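Ankyrin repeat family protein (Enterococcus faecalis, PDB 3HRA) is of unknown function but probably binds other proteins through its stacked ankyrin repeats. Local coordinates at residues N14-K19 / V47-I52; A63-Q68 / S74-A79; I173-G178 / M182-Q187. One frame throughout, in Å; residues are numbered along the deposited sequence.

In the fold
From the N terminus, contact 1 joins two successive inter-helix turns, one between helices 8-14 and 18-25 and the next between helices 42-49 and 52-60, closing a loop that holds most of helices 18-25 and 42-49. Contact 2 closes a short loop, fastening the turn that follows helix 52-60 to the start of helix 75-81. Contact 3, near the C terminus, similarly brings the turn at 175-178 against helix 181-188. The three follow in series, so none nests or crosses. Contacts 1 and 2 nevertheless touch, with the His48 and Tyr78 rings stacked and Val47 packed against helix 75-81. Contact 3 lies far along the array, its centre about 40 Å from that of contact 1.

Contact 1: N14-K19 / V47-I52; sequences NQRDTK and VHNNDI
The turns inside two successive helical hairpins of the ankyrin array are bridged by Arg16 of one turn and Asp51 and Asn49 of the next. Arg16 approaches Asp51 side-on with two nitrogens, each taking its own carboxylate oxygen: NE of Arg16 donates to OD2 of Asp51 at 2.7 Å, and NH2 of Arg16 to OD1 of Asp51 at 2.8 Å, both nearly straight. Both oxygens lie close to the guanidinium plane and are met on their syn sides. The carboxylate is tilted about 30° against that plane, so this salt bridge is paired but not coplanar. Two bonds at separate atoms restrict rotation of both groups.

Over one face of the same guanidinium lies the Asn49 amide, stacked with planes 13° apart; its CG is 3.4 Å above the plane and displaced toward the rim. ND2 of Asn49 comes within 3.2 Å of Arg16 CD. The Arg16 chain reaches this position by bending at chi2 (-75°) and chi3, which brings the charged end back beside the neighbouring turn.

Backbone geometry explains the shape of both turns. Arg16 and Asn50 each have positive phi in a Schellman motif ending the preceding helix, and Asp17 and Asp51 follow at the N-cap positions of the next helices; OD1 of Asp17 caps Lys20 N, whereas the Asp51 carboxylate goes instead to Arg16. Beside this surface contact, Thr18 packs on Glu53 and Ile54 of helix 52-60, while Val47 and Asn50 face helix 85-94, and Arg84 bonds the Val47 and His48 carbonyls at the end of helix 42-49.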
ATOM      1  N   ASN A  14     -16.014  10.626  -8.474  1.00  8.05           N
ATOM      2  CA  ASN A  14     -16.840  10.597  -7.275  1.00  8.41           C
ATOM      3  C   ASN A  14     -18.149   9.873  -7.543  1.00  6.89           C
ATOM      4  O   ASN A  14     -18.645   9.148  -6.676  1.00 10.70           O
ATOM      5  CB  ASN A  14     -17.098  12.012  -6.754  1.00  7.24           C
ATOM      6  CG  ASN A  14     -15.986  12.512  -5.826  1.00 13.40           C
ATOM      7  OD1 ASN A  14     -15.505  13.643  -5.965  1.00 24.21           O
ATOM      8  ND2 ASN A  14     -15.591  11.686  -4.875  1.00 16.46           N
ATOM      9  N   GLN A  15     -18.672  10.051  -8.761  1.00  5.60           N
ATOM     10  CA  GLN A  15     -19.926   9.430  -9.202  1.00  5.31           C
ATOM     11  C   GLN A  15     -19.763   7.999  -9.720  1.00  7.83           C
ATOM     12  O   GLN A  15     -20.740   7.384 -10.165  1.00 12.10           O
ATOM     13  CB  GLN A  15     -20.624  10.316 -10.240  1.00  9.46           C
ATOM     14  CG  GLN A  15     -21.205  11.589  -9.624  1.00 10.39           C
ATOM     15  CD  GLN A  15     -21.850  12.483 -10.638  1.00 19.58           C
ATOM     16  OE1 GLN A  15     -22.174  13.634 -10.344  1.00 30.70           O
ATOM     17  NE2 GLN A  15     -22.047  11.968 -11.847  1.00 26.41           N
ATOM     18  N   ARG A  16     -18.539   7.471  -9.636  1.00  6.25           N
ATOM     19  CA  ARG A  16     -18.242   6.081  -9.976  1.00  4.97           C
ATOM     20  C   ARG A  16     -18.650   5.798 -11.408  1.00 10.98           C
ATOM     21  O   ARG A  16     -19.063   4.676 -11.724  1.00 13.04           O
ATOM     22  CB  ARG A  16     -19.003   5.137  -9.045  1.00  6.67           C
ATOM     23  CG  ARG A  16     -19.105   5.644  -7.605  1.00 11.72           C
ATOM     24  CD  ARG A  16     -17.788   5.485  -6.855  1.00 10.06           C
ATOM     25  NE  ARG A  16     -17.333   4.095  -6.870  1.00  7.62           N
ATOM     26  CZ  ARG A  16     -17.683   3.159  -5.990  1.00  7.69           C
ATOM     27  NH1 ARG A  16     -18.510   3.431  -4.980  1.00  7.58           N
ATOM     28  NH2 ARG A  16     -17.225   1.921  -6.141  1.00  9.47           N
ATOM     29  N   ASP A  17     -18.533   6.819 -12.261  1.00  9.33           N
ATOM     30  CA  ASP A  17     -19.101   6.774 -13.604  1.00  8.61           C
ATOM     31  C   ASP A  17     -18.004   6.468 -14.616  1.00  7.25           C
ATOM     32  O   ASP A  17     -17.377   7.365 -15.180  1.00  9.01           O
ATOM     33  CB  ASP A  17     -19.813   8.094 -13.917  1.00  8.06           C
ATOM     34  CG  ASP A  17     -20.681   8.014 -15.178  1.00 15.29           C
ATOM     35  OD1 ASP A  17     -20.458   7.110 -16.012  1.00 16.67           O
ATOM     36  OD2 ASP A  17     -21.587   8.861 -15.334  1.00 16.48           O
ATOM     37  N   THR A  18     -17.775   5.177 -14.821  1.00  8.95           N
ATOM     38  CA  THR A  18     -16.685   4.704 -15.668  1.00  7.88           C
ATOM     39  C   THR A  18     -16.792   5.273 -17.097  1.00  7.90           C
ATOM     40  O   THR A  18     -15.798   5.714 -17.684  1.00  7.51           O
ATOM     41  CB  THR A  18     -16.711   3.177 -15.722  1.00  9.82           C
ATOM     42  OG1 THR A  18     -16.614   2.673 -14.383  1.00 14.73           O
ATOM     43  CG2 THR A  18     -15.559   2.650 -16.565  1.00 12.59           C
ATOM     44  N   LYS A  19     -17.995   5.245 -17.659  1.00 11.55           N
ATOM     45  CA  LYS A  19     -18.195   5.738 -19.024  1.00  9.28           C
ATOM     46  C   LYS A  19     -17.915   7.236 -19.136  1.00  8.94           C
ATOM     47  O   LYS A  19     -17.290   7.681 -20.102  1.00 12.21           O
ATOM     48  CB  LYS A  19     -19.600   5.403 -19.524  1.00 11.26           C
ATOM     49  CG  LYS A  19     -19.847   3.907 -19.636  1.00 20.88           C
ATOM     50  CD  LYS A  19     -21.257   3.616 -20.151  1.00 22.02           C
ATOM     51  CE  LYS A  19     -21.828   2.373 -19.475  1.00 25.32           C
ATOM     52  NZ  LYS A  19     -20.803   1.301 -19.346  1.00 34.42           N
ATOM     53  N   VAL A  47      -8.947   4.701  -6.430  1.00  6.00           N
ATOM     54  CA  VAL A  47      -8.270   3.688  -5.615  1.00  5.32           C
ATOM     55  C   VAL A  47      -9.006   3.465  -4.291  1.00  9.22           C
ATOM     56  O   VAL A  47      -9.186   2.328  -3.859  1.00  7.30           O
ATOM     57  CB  VAL A  47      -6.779   4.034  -5.373  1.00  7.62           C
ATOM     58  CG1 VAL A  47      -6.156   3.063  -4.387  1.00  7.51           C
ATOM     59  CG2 VAL A  47      -6.024   4.000  -6.688  1.00  7.29           C
ATOM     60  N   HIS A  48      -9.436   4.559  -3.666  1.00  6.01           N
ATOM     61  CA  HIS A  48     -10.253   4.505  -2.454  1.00  6.58           C
ATOM     62  C   HIS A  48     -11.539   3.705  -2.690  1.00  5.77           C
ATOM     63  O   HIS A  48     -11.924   2.888  -1.861  1.00 11.43           O
ATOM     64  CB  HIS A  48     -10.585   5.926  -1.964  1.00  6.81           C
ATOM     65  CG  HIS A  48      -9.464   6.591  -1.216  1.00 10.60           C
ATOM     66  ND1 HIS A  48      -8.289   6.985  -1.827  1.00 10.20           N
ATOM     67  CD2 HIS A  48      -9.334   6.930   0.089  1.00 13.25           C
ATOM     68  CE1 HIS A  48      -7.489   7.537  -0.932  1.00 10.70           C
ATOM     69  NE2 HIS A  48      -8.098   7.513   0.240  1.00 15.22           N
ATOM     70  N   ASN A  49     -12.176   3.925  -3.840  1.00  5.92           N
ATOM     71  CA  ASN A  49     -13.420   3.247  -4.208  1.00  3.54           C
ATOM     72  C   ASN A  49     -13.235   1.813  -4.732  1.00  6.80           C
ATOM     73  O   ASN A  49     -14.211   1.058  -4.871  1.00 11.54           O
ATOM     74  CB  ASN A  49     -14.152   4.046  -5.289  1.00  6.83           C
ATOM     75  CG  ASN A  49     -14.892   5.248  -4.738  1.00  6.78           C
ATOM     76  OD1 ASN A  49     -15.403   5.219  -3.627  1.00 14.00           O
ATOM     77  ND2 ASN A  49     -14.962   6.310  -5.528  1.00  6.82           N
ATOM     78  N   ASN A  50     -11.986   1.452  -5.013  1.00  5.02           N
ATOM     79  CA  ASN A  50     -11.651   0.225  -5.758  1.00  6.57           C
ATOM     80  C   ASN A  50     -12.392   0.119  -7.094  1.00  7.70           C
ATOM     81  O   ASN A  50     -12.872  -0.951  -7.474  1.00  8.51           O
ATOM     82  CB  ASN A  50     -11.816  -1.055  -4.927  1.00  8.00           C
ATOM     83  CG  ASN A  50     -11.008  -2.219  -5.491  1.00  7.37           C
ATOM     84  OD1 ASN A  50      -9.977  -2.024  -6.134  1.00  9.66           O
ATOM     85  ND2 ASN A  50     -11.478  -3.444  -5.246  1.00 15.90           N
ATOM     86  N   ASP A  51     -12.447   1.243  -7.809  1.00  7.43           N
ATOM     87  CA  ASP A  51     -12.955   1.257  -9.169  1.00  8.69           C
ATOM     88  C   ASP A  51     -11.797   0.934 -10.108  1.00  6.62           C
ATOM     89  O   ASP A  51     -11.067   1.821 -10.569  1.00  5.59           O
ATOM     90  CB  ASP A  51     -13.613   2.600  -9.501  1.00  5.74           C
ATOM     91  CG  ASP A  51     -14.991   2.750  -8.868  1.00 10.96           C
ATOM     92  OD1 ASP A  51     -15.632   1.736  -8.492  1.00 14.30           O
ATOM     93  OD2 ASP A  51     -15.446   3.892  -8.747  1.00 10.76           O
ATOM     94  N   ILE A  52     -11.640  -0.357 -10.374  1.00  7.89           N
ATOM     95  CA  ILE A  52     -10.458  -0.859 -11.052  1.00  7.04           C
ATOM     96  C   ILE A  52     -10.333  -0.322 -12.493  1.00  9.02           C
ATOM     97  O   ILE A  52      -9.250   0.074 -12.930  1.00  6.43           O
ATOM     98  CB  ILE A  52     -10.460  -2.405 -11.034  1.00  8.89           C
ATOM     99  CG1 ILE A  52     -10.356  -2.907  -9.587  1.00  8.74           C
ATOM    100  CG2 ILE A  52      -9.328  -2.948 -11.852  1.00  7.91           C
ATOM    101  CD1 ILE A  52     -10.581  -4.433  -9.413  1.00  9.10           C
TER

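Contact 2: A63-Q68 / S74-A79; sequences ADINLQ and SPYLYA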
ATOM      1  N   ALA A  63      -1.846   9.498 -15.188  1.00  8.04           N
ATOM      2  CA  ALA A  63      -2.103   9.924 -13.812  1.00  6.60           C
ATOM      3  C   ALA A  63      -0.915   9.559 -12.910  1.00  8.88           C
ATOM      4  O   ALA A  63      -0.317   8.493 -13.045  1.00  8.49           O
ATOM      5  CB  ALA A  63      -3.403   9.292 -13.278  1.00  8.83           C
ATOM      6  N   ASP A  64      -0.571  10.458 -12.000  1.00  5.90           N
ATOM      7  CA  ASP A  64       0.602  10.268 -11.143  1.00  7.10           C
ATOM      8  C   ASP A  64       0.240   9.381  -9.957  1.00  5.80           C
ATOM      9  O   ASP A  64      -0.550   9.788  -9.102  1.00  6.24           O
ATOM     10  CB  ASP A  64       1.065  11.635 -10.652  1.00  8.32           C
ATOM     11  CG  ASP A  64       2.368  11.578  -9.874  1.00 11.15           C
ATOM     12  OD1 ASP A  64       2.890  10.478  -9.597  1.00 11.55           O
ATOM     13  OD2 ASP A  64       2.869  12.674  -9.547  1.00 19.12           O
ATOM     14  N   ILE A  65       0.798   8.165  -9.910  1.00  5.42           N
ATOM     15  CA  ILE A  65       0.464   7.232  -8.842  1.00  3.59           C
ATOM     16  C   ILE A  65       1.099   7.654  -7.508  1.00  5.09           C
ATOM     17  O   ILE A  65       0.786   7.104  -6.456  1.00  5.60           O
ATOM     18  CB  ILE A  65       0.871   5.769  -9.174  1.00  5.48           C
ATOM     19  CG1 ILE A  65       2.394   5.646  -9.310  1.00  6.13           C
ATOM     20  CG2 ILE A  65       0.141   5.263 -10.440  1.00  9.17           C
ATOM     21  CD1 ILE A  65       2.922   4.238  -9.119  1.00  5.53           C
ATOM     22  N   ASN A  66       1.967   8.656  -7.559  1.00  4.78           N
ATOM     23  CA  ASN A  66       2.696   9.091  -6.366  1.00  2.11           C
ATOM     24  C   ASN A  66       2.219  10.432  -5.784  1.00  6.66           C
ATOM     25  O   ASN A  66       2.822  10.954  -4.857  1.00  5.62           O
ATOM     26  CB  ASN A  66       4.206   9.164  -6.670  1.00  6.81           C
ATOM     27  CG  ASN A  66       4.767   7.830  -7.103  1.00  7.01           C
ATOM     28  OD1 ASN A  66       4.686   6.864  -6.369  1.00  7.14           O
ATOM     29  ND2 ASN A  66       5.338   7.771  -8.314  1.00  6.37           N
ATOM     30  N   LEU A  67       1.139  10.983  -6.319  1.00  7.66           N
ATOM     31  CA  LEU A  67       0.682  12.304  -5.878  1.00  5.77           C
ATOM     32  C   LEU A  67      -0.094  12.140  -4.575  1.00  7.96           C
ATOM     33  O   LEU A  67      -1.202  11.603  -4.569  1.00  6.91           O
ATOM     34  CB  LEU A  67      -0.186  12.959  -6.963  1.00  7.59           C
ATOM     35  CG  LEU A  67      -0.414  14.482  -6.846  1.00  8.52           C
ATOM     36  CD1 LEU A  67      -0.992  15.074  -8.124  1.00 11.63           C
ATOM     37  CD2 LEU A  67      -1.300  14.858  -5.664  1.00 11.71           C
ATOM     38  N   GLN A  68       0.492  12.614  -3.477  1.00  5.79           N
ATOM     39  CA  GLN A  68      -0.073  12.398  -2.143  1.00  6.93           C
ATOM     40  C   GLN A  68      -1.189  13.372  -1.781  1.00 10.30           C
ATOM     41  O   GLN A  68      -1.104  14.577  -2.061  1.00  8.48           O
ATOM     42  CB  GLN A  68       1.022  12.479  -1.074  1.00  5.10           C
ATOM     43  CG  GLN A  68       2.056  11.402  -1.192  1.00  4.21           C
ATOM     44  CD  GLN A  68       3.275  11.664  -0.327  1.00  7.48           C
ATOM     45  OE1 GLN A  68       3.483  11.001   0.695  1.00 14.49           O
ATOM     46  NE2 GLN A  68       4.080  12.628  -0.726  1.00  8.56           N
ATOM     47  N   SER A  74      -0.660   8.615  -1.338  1.00  6.29           N
ATOM     48  CA  SER A  74      -0.744   8.640  -2.787  1.00  4.89           C
ATOM     49  C   SER A  74      -1.601   7.445  -3.202  1.00  4.49           C
ATOM     50  O   SER A  74      -1.880   6.556  -2.374  1.00  2.96           O
ATOM     51  CB  SER A  74       0.648   8.494  -3.378  1.00  6.12           C
ATOM     52  OG  SER A  74       1.194   7.236  -3.008  1.00  4.65           O
ATOM     53  N   PRO A  75      -2.018   7.402  -4.482  1.00  4.91           N
ATOM     54  CA  PRO A  75      -2.744   6.223  -4.990  1.00  5.31           C
ATOM     55  C   PRO A  75      -1.958   4.914  -4.747  1.00  4.83           C
ATOM     56  O   PRO A  75      -2.542   3.906  -4.336  1.00  4.07           O
ATOM     57  CB  PRO A  75      -2.883   6.521  -6.491  1.00  3.74           C
ATOM     58  CG  PRO A  75      -2.947   8.060  -6.553  1.00  3.53           C
ATOM     59  CD  PRO A  75      -1.961   8.503  -5.471  1.00  4.04           C
ATOM     60  N   TYR A  76      -0.647   4.942  -4.989  1.00  4.41           N
ATOM     61  CA  TYR A  76       0.213   3.781  -4.753  1.00  5.26           C
ATOM     62  C   TYR A  76       0.250   3.344  -3.280  1.00  3.20           C
ATOM     63  O   TYR A  76       0.063   2.174  -2.965  1.00  4.06           O
ATOM     64  CB  TYR A  76       1.631   4.077  -5.248  1.00  3.36           C
ATOM     65  CG  TYR A  76       2.617   2.977  -4.952  1.00  3.60           C
ATOM     66  CD1 TYR A  76       2.587   1.779  -5.668  1.00  9.01           C
ATOM     67  CD2 TYR A  76       3.585   3.135  -3.971  1.00  6.08           C
ATOM     68  CE1 TYR A  76       3.495   0.751  -5.388  1.00 10.33           C
ATOM     69  CE2 TYR A  76       4.490   2.114  -3.685  1.00  9.04           C
ATOM     70  CZ  TYR A  76       4.434   0.929  -4.398  1.00 11.33           C
ATOM     71  OH  TYR A  76       5.340  -0.074  -4.137  1.00 17.44           O
ATOM     72  N   LEU A  77       0.506   4.292  -2.385  1.00  3.36           N
ATOM     73  CA  LEU A  77       0.604   3.973  -0.971  1.00  5.93           C
ATOM     74  C   LEU A  77      -0.715   3.417  -0.450  1.00  6.50           C
ATOM     75  O   LEU A  77      -0.721   2.488   0.358  1.00  6.60           O
ATOM     76  CB  LEU A  77       1.026   5.215  -0.182  1.00  5.41           C
ATOM     77  CG  LEU A  77       2.521   5.563  -0.237  1.00  1.72           C
ATOM     78  CD1 LEU A  77       2.787   6.976   0.276  1.00  7.82           C
ATOM     79  CD2 LEU A  77       3.365   4.528   0.528  1.00  5.14           C
ATOM     80  N   TYR A  78      -1.824   3.988  -0.919  1.00  7.04           N
ATOM     81  CA  TYR A  78      -3.141   3.569  -0.475  1.00  5.73           C
ATOM     82  C   TYR A  78      -3.494   2.189  -1.047  1.00  4.95           C
ATOM     83  O   TYR A  78      -3.957   1.301  -0.325  1.00  7.24           O
ATOM     84  CB  TYR A  78      -4.197   4.615  -0.849  1.00  4.87           C
ATOM     85  CG  TYR A  78      -5.519   4.370  -0.159  1.00  7.95           C
ATOM     86  CD1 TYR A  78      -5.795   4.949   1.071  1.00 10.20           C
ATOM     87  CD2 TYR A  78      -6.467   3.517  -0.718  1.00 10.42           C
ATOM     88  CE1 TYR A  78      -6.999   4.714   1.719  1.00 15.63           C
ATOM     89  CE2 TYR A  78      -7.685   3.272  -0.072  1.00 10.48           C
ATOM     90  CZ  TYR A  78      -7.939   3.873   1.138  1.00 15.05           C
ATOM     91  OH  TYR A  78      -9.138   3.628   1.777  1.00 19.63           O
ATOM     92  N   ALA A  79      -3.252   1.996  -2.339  1.00  3.84           N
ATOM     93  CA  ALA A  79      -3.523   0.691  -2.956  1.00  5.37           C
ATOM     94  C   ALA A  79      -2.784  -0.449  -2.233  1.00  9.17           C
ATOM     95  O   ALA A  79      -3.350  -1.514  -1.988  1.00  7.79           O
ATOM     96  CB  ALA A  79      -3.165   0.718  -4.429  1.00  6.05           C
TER
HETATM   97  O   HOH W   1       3.859   6.938  -3.643  1.00 10.80           O
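Hydrogen bonding across the contact centres on the Ile65 carbonyl, which accepts from Tyr76 N at 3.0 Å. The bond is nearly straight (N-H...O 163°) and in the carbonyl plane, with a C=O...N angle of 150°. A water adds an indirect link, lying 2.8 Å from Asn66 OD1, to which it donates, and 2.8 Å from Ser74 OG. Asn66 has firmer partners outside: its OD1 also accepts from Asp98 N, and its ND2 donates to Thr96 O.

Local bonds shape each side. Asp64 to Leu67 form a type I turn, with Asp64 OD1 accepting Asn66 N in an Asx turn. Ser74 is the N-cap of helix 75-81, its OG taking Leu77 N at 3.1 Å; chi1 of 63° sets OG between the backbone N and the carbonyl carbon, facing that first turn. Ser74-Pro75 occupies the position of Thr-Pro in the Thr-Pro-Leu-His motif that opens the first helix of many ankyrin repeats.

Carbon-to-oxygen contacts involve the carbonyls of Ile65 and Leu67. Pro75 CD sits between the two, 3.2 Å from Ile65 O and 3.3 Å from Leu67 O, and Ser74 CA makes a CH...O contact of 3.5 Å with Leu67 O.

Apolar packing is lighter: Ile65 CD1 crosses to Tyr76 CB at 4.1 Å. Beyond the two segments, Ile65 and Pro75 both press on Met91 of helix 85-94, Pro75 also meets Leu43 of helix 42-49, and the Tyr76 hydroxyl is hydrogen-bonded to Glu131 OE2.

Contact 3: I173-G178 / M182-Q187; sequences IKDNSG and MDYANQ
Tyr184 and Asp175 extend toward each other from opposite directions, the phenol projecting from helix 181-188, which pairs with helix 191-198 in the last ankyrin-type hairpin, and the carboxylate from the turn at 175-178, in the loop between helices 155-166 and 181-188. Tyr184 OH donates to Asp175 OD1 at 2.5 Å, a short bond that uses the syn lone pair of that oxygen. OD1 lies near the plane of the ring, at its edge, and is also 3.2 Å from Tyr184 CE2. The carboxylate stands steeply to the ring, the two planes 70° apart, so the contact is made by one oxygen and involves no stacking.

The orientation of Asp175 is set by its other oxygen. OD2 accepts from Ser177 N at 2.9 Å and from Ser177 OG at 2.7 Å, both arriving from the same face of the carboxylate; the backbone donor comes from above its plane, the hydroxyl closer to it on the syn side. Arg179 N is a further donor to OD2. With chi1 at 65°, CG of Asp175 lies between its backbone N and carbonyl carbon, and the carboxylate is folded over the turn that follows. This is an Asx turn combined with a type I turn from Asp175 to Gly178, closed by Gly178 N to Asp175 O at 2.9 Å. Gly178 leaves it at a positive phi of 83°, which favours glycine.

Asp175 and Tyr184 both rest on Ile145 of helix 143-149, and Tyr184 reaches Val148. The buried carboxylate has donors at both oxygens: the turn holds OD2, while OD1 takes the phenol. Such a set of donors would probably favour the ionised form of Asp175; because one carboxylate serves both the turn and the phenol, it links the turn to Tyr184.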
ATOM      1  N   ILE A 173      15.904  -6.773  13.830  1.00  9.29           N
ATOM      2  CA  ILE A 173      15.657  -5.327  13.905  1.00  8.88           C
ATOM      3  C   ILE A 173      14.796  -4.951  15.112  1.00  9.34           C
ATOM      4  O   ILE A 173      13.762  -5.556  15.353  1.00 10.73           O
ATOM      5  CB  ILE A 173      15.008  -4.794  12.603  1.00  6.57           C
ATOM      6  CG1 ILE A 173      15.977  -4.987  11.430  1.00  8.22           C
ATOM      7  CG2 ILE A 173      14.614  -3.317  12.757  1.00 10.05           C
ATOM      8  CD1 ILE A 173      15.384  -4.737  10.030  1.00 12.02           C
ATOM      9  N   LYS A 174      15.239  -3.943  15.867  1.00  9.49           N
ATOM     10  CA  LYS A 174      14.495  -3.447  17.025  1.00  6.66           C
ATOM     11  C   LYS A 174      13.737  -2.174  16.684  1.00  8.34           C
ATOM     12  O   LYS A 174      14.254  -1.291  15.992  1.00 10.71           O
ATOM     13  CB  LYS A 174      15.439  -3.189  18.211  1.00  8.78           C
ATOM     14  CG  LYS A 174      16.066  -4.470  18.802  1.00 10.20           C
ATOM     15  CD  LYS A 174      17.126  -4.149  19.850  1.00 14.47           C
ATOM     16  CE  LYS A 174      17.700  -5.435  20.451  1.00 16.97           C
ATOM     17  NZ  LYS A 174      18.889  -5.176  21.314  1.00 27.92           N
ATOM     18  N   ASP A 175      12.502  -2.082  17.160  1.00 10.31           N
ATOM     19  CA  ASP A 175      11.752  -0.837  17.022  1.00  9.59           C
ATOM     20  C   ASP A 175      12.238   0.201  18.026  1.00 13.40           C
ATOM     21  O   ASP A 175      13.245  -0.020  18.710  1.00 13.16           O
ATOM     22  CB  ASP A 175      10.233  -1.064  17.090  1.00  7.97           C
ATOM     23  CG  ASP A 175       9.747  -1.567  18.451  1.00 12.45           C
ATOM     24  OD1 ASP A 175       8.621  -2.090  18.499  1.00 17.31           O
ATOM     25  OD2 ASP A 175      10.458  -1.439  19.471  1.00 13.67           O
ATOM     26  N   ASN A 176      11.542   1.335  18.102  1.00 11.84           N
ATOM     27  CA  ASN A 176      11.976   2.450  18.947  1.00 10.38           C
ATOM     28  C   ASN A 176      11.864   2.141  20.440  1.00 15.52           C
ATOM     29  O   ASN A 176      12.439   2.858  21.266  1.00 19.61           O
ATOM     30  CB  ASN A 176      11.181   3.721  18.629  1.00  8.36           C
ATOM     31  CG  ASN A 176      11.500   4.300  17.260  1.00  9.01           C
ATOM     32  OD1 ASN A 176      10.770   5.164  16.756  1.00 17.49           O
ATOM     33  ND2 ASN A 176      12.587   3.842  16.654  1.00 12.63           N
ATOM     34  N   SER A 177      11.105   1.101  20.788  1.00 13.95           N
ATOM     35  CA  SER A 177      11.020   0.654  22.179  1.00 15.54           C
ATOM     36  C   SER A 177      12.073  -0.404  22.491  1.00 14.72           C
ATOM     37  O   SER A 177      12.149  -0.911  23.616  1.00 17.90           O
ATOM     38  CB  SER A 177       9.619   0.122  22.508  1.00 14.89           C
ATOM     39  OG  SER A 177       9.383  -1.176  21.958  1.00 22.90           O
ATOM     40  N   GLY A 178      12.892  -0.749  21.501  1.00 12.90           N
ATOM     41  CA  GLY A 178      13.939  -1.741  21.705  1.00 10.41           C
ATOM     42  C   GLY A 178      13.486  -3.184  21.582  1.00 12.96           C
ATOM     43  O   GLY A 178      14.202  -4.101  21.982  1.00 18.25           O
ATOM     44  N   MET A 182      10.402 -11.304  17.716  1.00  9.81           N
ATOM     45  CA  MET A 182      10.444 -12.427  18.648  1.00  6.33           C
ATOM     46  C   MET A 182       9.990 -11.997  20.042  1.00  9.60           C
ATOM     47  O   MET A 182       9.263 -12.723  20.717  1.00 12.09           O
ATOM     48  CB  MET A 182      11.871 -12.983  18.708  1.00 12.04           C
ATOM     49  CG  MET A 182      12.002 -14.339  19.353  1.00 21.31           C
ATOM     50  SD  MET A 182      13.667 -15.028  19.146  1.00 33.36           S
ATOM     51  CE  MET A 182      13.633 -15.584  17.444  1.00 20.72           C
ATOM     52  N   ASP A 183      10.424 -10.812  20.465  1.00  9.04           N
ATOM     53  CA  ASP A 183      10.020 -10.241  21.756  1.00  9.03           C
ATOM     54  C   ASP A 183       8.509 -10.113  21.861  1.00  9.95           C
ATOM     55  O   ASP A 183       7.920 -10.524  22.866  1.00 11.99           O
ATOM     56  CB  ASP A 183      10.658  -8.856  21.974  1.00 12.60           C
ATOM     57  CG  ASP A 183      12.143  -8.929  22.251  1.00 15.28           C
ATOM     58  OD1 ASP A 183      12.594  -9.961  22.807  1.00 17.90           O
ATOM     59  OD2 ASP A 183      12.861  -7.953  21.908  1.00 13.62           O
ATOM     60  N   TYR A 184       7.878  -9.553  20.826  1.00  7.40           N
ATOM     61  CA  TYR A 184       6.434  -9.349  20.846  1.00  5.70           C
ATOM     62  C   TYR A 184       5.670 -10.677  20.865  1.00  8.44           C
ATOM     63  O   TYR A 184       4.721 -10.836  21.628  1.00 12.05           O
ATOM     64  CB  TYR A 184       5.967  -8.487  19.659  1.00  7.31           C
ATOM     65  CG  TYR A 184       6.269  -7.010  19.824  1.00  9.09           C
ATOM     66  CD1 TYR A 184       5.565  -6.240  20.740  1.00 16.86           C
ATOM     67  CD2 TYR A 184       7.243  -6.387  19.050  1.00  7.83           C
ATOM     68  CE1 TYR A 184       5.829  -4.883  20.896  1.00 17.36           C
ATOM     69  CE2 TYR A 184       7.509  -5.020  19.188  1.00  9.67           C
ATOM     70  CZ  TYR A 184       6.802  -4.284  20.119  1.00 13.69           C
ATOM     71  OH  TYR A 184       7.056  -2.942  20.283  1.00 17.27           O
ATOM     72  N   ALA A 185       6.070 -11.618  20.014  1.00  9.69           N
ATOM     73  CA  ALA A 185       5.382 -12.900  19.946  1.00  8.60           C
ATOM     74  C   ALA A 185       5.448 -13.613  21.291  1.00 11.77           C
ATOM     75  O   ALA A 185       4.463 -14.171  21.762  1.00 13.28           O
ATOM     76  CB  ALA A 185       5.982 -13.775  18.853  1.00 11.59           C
ATOM     77  N   ASN A 186       6.627 -13.592  21.900  1.00  8.25           N
ATOM     78  CA  ASN A 186       6.821 -14.175  23.218  1.00  9.68           C
ATOM     79  C   ASN A 186       5.943 -13.522  24.309  1.00  6.87           C
ATOM     80  O   ASN A 186       5.297 -14.224  25.099  1.00 12.62           O
ATOM     81  CB  ASN A 186       8.302 -14.108  23.602  1.00 13.59           C
ATOM     82  CG  ASN A 186       8.605 -14.862  24.871  1.00 14.15           C
ATOM     83  OD1 ASN A 186       9.113 -14.291  25.833  1.00 25.58           O
ATOM     84  ND2 ASN A 186       8.275 -16.142  24.888  1.00 15.22           N
ATOM     85  N   GLN A 187       5.934 -12.192  24.351  1.00  9.99           N
ATOM     86  CA  GLN A 187       5.136 -11.439  25.326  1.00 13.01           C
ATOM     87  C   GLN A 187       3.642 -11.723  25.200  1.00 14.63           C
ATOM     88  O   GLN A 187       2.925 -11.788  26.203  1.00 19.95           O
ATOM     89  CB  GLN A 187       5.371  -9.932  25.170  1.00 19.14           C
ATOM     90  CG  GLN A 187       6.738  -9.453  25.655  1.00 19.84           C
ATOM     91  CD  GLN A 187       7.065  -8.027  25.189  1.00 21.01           C
ATOM     92  OE1 GLN A 187       8.220  -7.602  25.245  1.00 36.79           O
ATOM     93  NE2 GLN A 187       6.051  -7.292  24.724  1.00 26.00           N
TER